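Local structure of RNA-directed RNA polymerase (3ZED) at residues 173-178 with 465-470; 179-184 with 402-407. The protein probably copies the viral RNA genome as an RNA-directed RNA polymerase, joining ribonucleoside triphosphates into RNA, and occurs both free and covalently attached to that RNA. One frame throughout, in Å; residues are numbered along the deposited sequence.

Contact 1 (173-178 with 465-470); sequences AMKGVA and KTYGQG. With K (potassium ion), chain K.
A CH-pi contact between K175 and the Y467 ring joins the last turns of helix 164-179 to the loop after strand 462-465, with K175 lying along one face of the ring. CG of K175 stands 3.7 Å from the centroid of the Y467 ring and only 8° off its normal, so the chain passes over the centre. CG is anti to the backbone N (chi1 176°), and the extended chain then follows the ring outward: K175 CB lies 3.7 Å from Y467 CD1, and K175 CE 3.6 Å from Y467 OH. At chi4 the chain bends and carries the ammonium away from the ring. CG of K465 covers the opposite face, nearer the rim, making a sandwich of two aliphatic lysine stems. One turn further along the helix, A178 CB packs against Y467 CB at 3.8 Å. No hydrogen bond crosses between the two segments; CH-pi and apolar contacts carry the join. Beside it, V177 O binds the potassium ion at 2.7 Å, sharing it with N182, N184, N409, G512 and N514. The contact is thus helix-to-loop packing in the palm domain, an aromatic ring covered by a lysine stem from the last turns of a helix whose V177 carbonyl binds a metal ion.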
ATOM      1  N   ALA B 173     -19.399  -3.683  -6.145  1.00 40.50           N
ATOM      2  CA  ALA B 173     -18.494  -4.835  -6.240  1.00 40.05           C
ATOM      3  C   ALA B 173     -17.745  -5.060  -4.888  1.00 44.47           C
ATOM      4  O   ALA B 173     -17.659  -6.206  -4.428  1.00 43.97           O
ATOM      5  CB  ALA B 173     -17.506  -4.632  -7.372  1.00 39.07           C
ATOM      6  N   MET B 174     -17.285  -3.963  -4.227  1.00 40.63           N
ATOM      7  CA  MET B 174     -16.610  -4.023  -2.910  1.00 39.14           C
ATOM      8  C   MET B 174     -17.568  -4.574  -1.857  1.00 42.94           C
ATOM      9  O   MET B 174     -17.181  -5.482  -1.122  1.00 44.54           O
ATOM     10  CB  MET B 174     -16.049  -2.654  -2.471  1.00 41.16           C
ATOM     11  CG  MET B 174     -15.031  -2.082  -3.443  1.00 44.72           C
ATOM     12  SD  MET B 174     -13.534  -3.127  -3.763  1.00 47.82           S
ATOM     13  CE  MET B 174     -12.457  -2.563  -2.450  1.00 42.85           C
ATOM     14  N   LYS B 175     -18.825  -4.055  -1.810  1.00 37.57           N
ATOM     15  CA  LYS B 175     -19.861  -4.533  -0.892  1.00 37.61           C
ATOM     16  C   LYS B 175     -20.139  -6.025  -1.148  1.00 43.95           C
ATOM     17  O   LYS B 175     -20.313  -6.777  -0.194  1.00 46.11           O
ATOM     18  CB  LYS B 175     -21.144  -3.688  -1.030  1.00 39.64           C
ATOM     19  CG  LYS B 175     -22.305  -4.194  -0.175  1.00 46.85           C
ATOM     20  CD  LYS B 175     -23.538  -3.318  -0.295  1.00 52.72           C
ATOM     21  CE  LYS B 175     -24.703  -3.856   0.512  1.00 66.12           C
ATOM     22  NZ  LYS B 175     -25.461  -4.882  -0.244  1.00 86.92           N
ATOM     23  N   GLY B 176     -20.169  -6.427  -2.420  1.00 41.03           N
ATOM     24  CA  GLY B 176     -20.369  -7.811  -2.842  1.00 41.85           C
ATOM     25  C   GLY B 176     -19.314  -8.758  -2.303  1.00 44.82           C
ATOM     26  O   GLY B 176     -19.651  -9.846  -1.826  1.00 44.75           O
ATOM     27  N   VAL B 177     -18.030  -8.337  -2.330  1.00 41.33           N
ATOM     28  CA  VAL B 177     -16.902  -9.121  -1.767  1.00 40.05           C
ATOM     29  C   VAL B 177     -17.044  -9.199  -0.216  1.00 41.29           C
ATOM     30  O   VAL B 177     -16.908 -10.279   0.368  1.00 39.97           O
ATOM     31  CB  VAL B 177     -15.502  -8.570  -2.211  1.00 42.39           C
ATOM     32  CG1 VAL B 177     -14.368  -9.151  -1.367  1.00 41.14           C
ATOM     33  CG2 VAL B 177     -15.247  -8.832  -3.692  1.00 41.89           C
ATOM     34  N   ALA B 178     -17.381  -8.073   0.427  1.00 38.58           N
ATOM     35  CA  ALA B 178     -17.531  -7.994   1.879  1.00 39.91           C
ATOM     36  C   ALA B 178     -18.739  -8.750   2.428  1.00 49.17           C
ATOM     37  O   ALA B 178     -18.636  -9.298   3.530  1.00 51.79           O
ATOM     38  CB  ALA B 178     -17.624  -6.537   2.320  1.00 40.30           C
ATOM     39  N   LYS B 465     -21.312   4.477   3.056  1.00 49.81           N
ATOM     40  CA  LYS B 465     -20.656   3.442   3.840  1.00 48.94           C
ATOM     41  C   LYS B 465     -19.459   2.894   3.067  1.00 53.80           C
ATOM     42  O   LYS B 465     -19.525   2.781   1.836  1.00 53.96           O
ATOM     43  CB  LYS B 465     -21.661   2.297   4.127  1.00 51.91           C
ATOM     44  CG  LYS B 465     -21.154   1.229   5.094  1.00 58.11           C
ATOM     45  CD  LYS B 465     -21.059   1.802   6.525  1.00 67.09           C
ATOM     46  CE  LYS B 465     -20.409   0.813   7.445  1.00 66.03           C
ATOM     47  NZ  LYS B 465     -20.180   1.401   8.780  1.00 71.83           N
ATOM     48  N   THR B 466     -18.370   2.574   3.777  1.00 49.36           N
ATOM     49  CA  THR B 466     -17.213   1.886   3.212  1.00 46.28           C
ATOM     50  C   THR B 466     -17.333   0.420   3.658  1.00 50.40           C
ATOM     51  O   THR B 466     -17.624   0.150   4.829  1.00 50.54           O
ATOM     52  CB  THR B 466     -15.888   2.535   3.644  1.00 45.40           C
ATOM     53  OG1 THR B 466     -15.849   3.868   3.141  1.00 45.93           O
ATOM     54  CG2 THR B 466     -14.650   1.771   3.124  1.00 42.45           C
ATOM     55  N   TYR B 467     -17.167  -0.515   2.719  1.00 46.03           N
ATOM     56  CA  TYR B 467     -17.146  -1.949   3.024  1.00 45.02           C
ATOM     57  C   TYR B 467     -15.668  -2.421   2.939  1.00 48.25           C
ATOM     58  O   TYR B 467     -15.028  -2.282   1.889  1.00 45.67           O
ATOM     59  CB  TYR B 467     -18.087  -2.740   2.099  1.00 44.57           C
ATOM     60  CG  TYR B 467     -19.555  -2.397   2.318  1.00 45.42           C
ATOM     61  CD1 TYR B 467     -20.161  -1.348   1.624  1.00 47.37           C
ATOM     62  CD2 TYR B 467     -20.326  -3.099   3.240  1.00 46.81           C
ATOM     63  CE1 TYR B 467     -21.511  -1.029   1.815  1.00 50.06           C
ATOM     64  CE2 TYR B 467     -21.683  -2.795   3.434  1.00 49.44           C
ATOM     65  CZ  TYR B 467     -22.272  -1.749   2.725  1.00 57.90           C
ATOM     66  OH  TYR B 467     -23.610  -1.422   2.897  1.00 62.25           O
ATOM     67  N   GLY B 468     -15.128  -2.866   4.074  1.00 45.87           N
ATOM     68  CA  GLY B 468     -13.729  -3.271   4.194  1.00 44.40           C
ATOM     69  C   GLY B 468     -12.832  -2.096   4.527  1.00 48.26           C
ATOM     70  O   GLY B 468     -13.326  -1.052   4.968  1.00 48.94           O
ATOM     71  N   GLN B 469     -11.504  -2.243   4.305  1.00 42.89           N
ATOM     72  CA  GLN B 469     -10.563  -1.165   4.605  1.00 42.47           C
ATOM     73  C   GLN B 469     -10.473  -0.212   3.424  1.00 47.98           C
ATOM     74  O   GLN B 469     -10.574  -0.620   2.267  1.00 45.53           O
ATOM     75  CB  GLN B 469      -9.168  -1.684   5.011  1.00 42.03           C
ATOM     76  CG  GLN B 469      -8.364  -2.339   3.887  1.00 41.70           C
ATOM     77  CD  GLN B 469      -6.891  -2.461   4.186  1.00 47.74           C
ATOM     78  OE1 GLN B 469      -6.307  -1.690   4.966  1.00 46.93           O
ATOM     79  NE2 GLN B 469      -6.253  -3.443   3.569  1.00 35.89           N
ATOM     80  N   GLY B 470     -10.275   1.053   3.733  1.00 48.07           N
ATOM     81  CA  GLY B 470     -10.153   2.067   2.706  1.00 49.29           C
ATOM     82  C   GLY B 470      -8.823   1.951   2.005  1.00 54.41           C
ATOM     83  O   GLY B 470      -7.781   2.141   2.637  1.00 56.00           O
TER
HETATM   84  K     K K1002     -15.107 -11.787   1.739  1.00 43.70           K

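Contact 2 (179-184 with 402-407). With K (potassium ion), chain K.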
ATOM      1  N   THR B 179     -19.904  -8.715   1.729  1.00 46.25           N
ATOM      2  CA  THR B 179     -21.157  -9.237   2.295  1.00 47.79           C
ATOM      3  C   THR B 179     -21.942 -10.219   1.395  1.00 52.74           C
ATOM      4  O   THR B 179     -22.967 -10.736   1.834  1.00 53.22           O
ATOM      5  CB  THR B 179     -22.104  -8.035   2.628  1.00 50.90           C
ATOM      6  OG1 THR B 179     -22.524  -7.421   1.407  1.00 54.86           O
ATOM      7  CG2 THR B 179     -21.453  -6.974   3.531  1.00 48.82           C
ATOM      8  N   GLY B 180     -21.488 -10.442   0.171  1.00 49.07           N
ATOM      9  CA  GLY B 180     -22.214 -11.261  -0.800  1.00 49.21           C
ATOM     10  C   GLY B 180     -22.059 -12.758  -0.709  1.00 51.64           C
ATOM     11  O   GLY B 180     -22.443 -13.351   0.285  1.00 52.64           O
ATOM     12  N   ARG B 181     -21.491 -13.375  -1.750  1.00 48.56           N
ATOM     13  CA  ARG B 181     -21.319 -14.832  -1.846  1.00 48.46           C
ATOM     14  C   ARG B 181     -20.459 -15.411  -0.708  1.00 51.84           C
ATOM     15  O   ARG B 181     -20.692 -16.545  -0.281  1.00 51.51           O
ATOM     16  CB  ARG B 181     -20.706 -15.210  -3.210  1.00 43.09           C
ATOM     17  CG  ARG B 181     -19.284 -14.684  -3.470  1.00 44.38           C
ATOM     18  CD  ARG B 181     -18.748 -15.286  -4.762  1.00 53.42           C
ATOM     19  NE  ARG B 181     -17.362 -14.920  -5.034  1.00 55.96           N
ATOM     20  CZ  ARG B 181     -16.301 -15.608  -4.620  1.00 60.51           C
ATOM     21  NH1 ARG B 181     -16.457 -16.705  -3.891  1.00 36.99           N
ATOM     22  NH2 ARG B 181     -15.078 -15.193  -4.914  1.00 44.19           N
ATOM     23  N   ASN B 182     -19.461 -14.638  -0.238  1.00 47.13           N
ATOM     24  CA  ASN B 182     -18.535 -15.084   0.787  1.00 46.10           C
ATOM     25  C   ASN B 182     -18.318 -13.946   1.795  1.00 48.20           C
ATOM     26  O   ASN B 182     -17.311 -13.230   1.726  1.00 45.39           O
ATOM     27  CB  ASN B 182     -17.216 -15.567   0.123  1.00 47.86           C
ATOM     28  CG  ASN B 182     -16.236 -16.169   1.096  1.00 58.09           C
ATOM     29  OD1 ASN B 182     -16.591 -16.970   1.958  1.00 52.97           O
ATOM     30  ND2 ASN B 182     -14.992 -15.742   1.021  1.00 44.77           N
ATOM     31  N   PRO B 183     -19.281 -13.754   2.736  1.00 45.94           N
ATOM     32  CA  PRO B 183     -19.149 -12.669   3.725  1.00 44.92           C
ATOM     33  C   PRO B 183     -17.869 -12.735   4.545  1.00 47.68           C
ATOM     34  O   PRO B 183     -17.380 -13.817   4.877  1.00 47.82           O
ATOM     35  CB  PRO B 183     -20.379 -12.869   4.631  1.00 47.82           C
ATOM     36  CG  PRO B 183     -21.369 -13.578   3.771  1.00 52.39           C
ATOM     37  CD  PRO B 183     -20.529 -14.524   2.964  1.00 47.86           C
ATOM     38  N   ASN B 184     -17.332 -11.554   4.877  1.00 43.99           N
ATOM     39  CA  ASN B 184     -16.111 -11.399   5.660  1.00 42.75           C
ATOM     40  C   ASN B 184     -16.212 -12.094   6.986  1.00 46.53           C
ATOM     41  O   ASN B 184     -17.298 -12.189   7.559  1.00 47.24           O
ATOM     42  CB  ASN B 184     -15.804  -9.922   5.891  1.00 41.93           C
ATOM     43  CG  ASN B 184     -15.398  -9.182   4.657  1.00 51.44           C
ATOM     44  OD1 ASN B 184     -15.119  -9.775   3.611  1.00 48.63           O
ATOM     45  ND2 ASN B 184     -15.393  -7.868   4.745  1.00 41.16           N
ATOM     46  N   ASP B 402      -4.283 -14.028  -6.063  1.00 39.65           N
ATOM     47  CA  ASP B 402      -4.552 -12.688  -5.556  1.00 38.63           C
ATOM     48  C   ASP B 402      -5.828 -12.678  -4.798  1.00 40.83           C
ATOM     49  O   ASP B 402      -6.808 -13.280  -5.253  1.00 40.65           O
ATOM     50  CB  ASP B 402      -4.651 -11.656  -6.688  1.00 39.79           C
ATOM     51  CG  ASP B 402      -3.343 -11.307  -7.370  1.00 50.32           C
ATOM     52  OD1 ASP B 402      -2.274 -11.702  -6.852  1.00 47.35           O
ATOM     53  OD2 ASP B 402      -3.387 -10.636  -8.416  1.00 61.39           O
ATOM     54  N   LEU B 403      -5.868 -11.926  -3.703  1.00 34.21           N
ATOM     55  CA  LEU B 403      -7.121 -11.733  -2.986  1.00 34.07           C
ATOM     56  C   LEU B 403      -8.051 -11.000  -3.922  1.00 38.61           C
ATOM     57  O   LEU B 403      -7.592 -10.182  -4.730  1.00 36.40           O
ATOM     58  CB  LEU B 403      -6.929 -10.954  -1.671  1.00 33.57           C
ATOM     59  CG  LEU B 403      -5.908 -11.505  -0.658  1.00 35.54           C
ATOM     60  CD1 LEU B 403      -5.934 -10.686   0.615  1.00 35.84           C
ATOM     61  CD2 LEU B 403      -6.106 -13.008  -0.390  1.00 33.40           C
ATOM     62  N   GLU B 404      -9.332 -11.358  -3.904  1.00 36.76           N
ATOM     63  CA  GLU B 404     -10.263 -10.713  -4.803  1.00 36.69           C
ATOM     64  C   GLU B 404     -10.646  -9.384  -4.187  1.00 40.49           C
ATOM     65  O   GLU B 404     -11.255  -9.374  -3.124  1.00 42.62           O
ATOM     66  CB  GLU B 404     -11.482 -11.611  -5.078  1.00 38.53           C
ATOM     67  CG  GLU B 404     -12.554 -10.920  -5.905  1.00 42.65           C
ATOM     68  CD  GLU B 404     -13.835 -11.690  -6.163  1.00 63.62           C
ATOM     69  OE1 GLU B 404     -14.207 -12.551  -5.332  1.00 46.90           O
ATOM     70  OE2 GLU B 404     -14.489 -11.399  -7.188  1.00 66.99           O
ATOM     71  N   LYS B 405     -10.252  -8.272  -4.845  1.00 37.23           N
ATOM     72  CA  LYS B 405     -10.522  -6.894  -4.410  1.00 37.75           C
ATOM     73  C   LYS B 405     -10.151  -6.798  -2.946  1.00 42.13           C
ATOM     74  O   LYS B 405     -11.000  -6.448  -2.128  1.00 43.94           O
ATOM     75  CB  LYS B 405     -12.012  -6.523  -4.659  1.00 39.43           C
ATOM     76  CG  LYS B 405     -12.369  -6.472  -6.137  1.00 45.95           C
ATOM     77  CD  LYS B 405     -13.864  -6.450  -6.376  1.00 41.45           C
ATOM     78  CE  LYS B 405     -14.170  -6.551  -7.847  1.00 47.10           C
ATOM     79  NZ  LYS B 405     -14.280  -7.966  -8.304  1.00 50.78           N
ATOM     80  N   GLY B 406      -8.921  -7.241  -2.644  1.00 37.52           N
ATOM     81  CA  GLY B 406      -8.326  -7.402  -1.315  1.00 37.27           C
ATOM     82  C   GLY B 406      -8.944  -6.678  -0.135  1.00 40.48           C
ATOM     83  O   GLY B 406      -9.485  -7.312   0.775  1.00 39.02           O
ATOM     84  N   GLU B 407      -8.820  -5.338  -0.143  1.00 37.78           N
ATOM     85  CA  GLU B 407      -9.277  -4.371   0.865  1.00 38.92           C
ATOM     86  C   GLU B 407     -10.720  -4.619   1.368  1.00 43.46           C
ATOM     87  O   GLU B 407     -10.986  -4.433   2.556  1.00 43.78           O
ATOM     88  CB  GLU B 407      -9.183  -2.940   0.295  1.00 39.87           C
ATOM     89  CG  GLU B 407      -7.759  -2.407   0.163  1.00 47.79           C
ATOM     90  CD  GLU B 407      -7.039  -2.659  -1.154  1.00 68.45           C
ATOM     91  OE1 GLU B 407      -7.286  -3.709  -1.788  1.00 64.29           O
ATOM     92  OE2 GLU B 407      -6.214  -1.804  -1.552  1.00 60.11           O
TER
HETATM   93  K     K K1002     -15.107 -11.787   1.739  1.00 43.70           K
HETATM   94  O   HOH W   1     -16.917 -12.622  -6.453  1.00 46.79           O
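NH2 of R181 is gripped by two carboxylates, donating to E404 OE1 at 2.8 Å and forming a second salt bridge with E508. The bond to E404 OE1 is bent, with an N-H...O angle of 142°; it meets the oxygen on the syn side, but the guanidinium and carboxylate planes are turned 37° against each other, so the two groups do not lie flat against each other, and one direct bond joins them. A water makes a second, indirect link. It lies in the guanidinium plane at the edge, accepts from R181 NE at 2.7 Å and donates to E404 OE2 at 2.8 Å. The two side chains approach from opposite directions: R181 starts with CG between its backbone N and carbonyl carbon (chi1 64°) and runs extended to NE, while E404 is extended in its turn. K405 adds a long salt bridge, its NZ 3.6 Å from E404 OE2. Just beyond R181 the loop binds the potassium ion, through N182 O at 2.6 Å and N184 OD1. E404 also pairs through its backbone with N514, another ligand of the same ion. With R181 paired to both E404 and E508, and K405 to E404, each carboxylate is probably kept ionised; charge and one bridging water, not apolar packing, make this contact between 179-184 and 402-407.

How the contacts relate
From the N terminus, helix 164-179 supplies the first half of contact 1 and runs straight into 179-184, the first half of contact 2. The chain returns at the end of strand 397-403, in 402-407, closing contact 2 across 217 intervening residues, and again at the end of strand 462-465, in 465-470, closing contact 1; contact 2 is therefore nested within contact 1. The returning segments also meet each other, Q469 N lying 2.9 Å from E407 O in a probable hydrogen bond, and V177 CG1 packs on E404 O at 3.6 Å. One potassium ion draws on both contacts. Together they tie the helix end and its loop to the four-stranded antiparallel sheet and to the loop leading into helix 476-493.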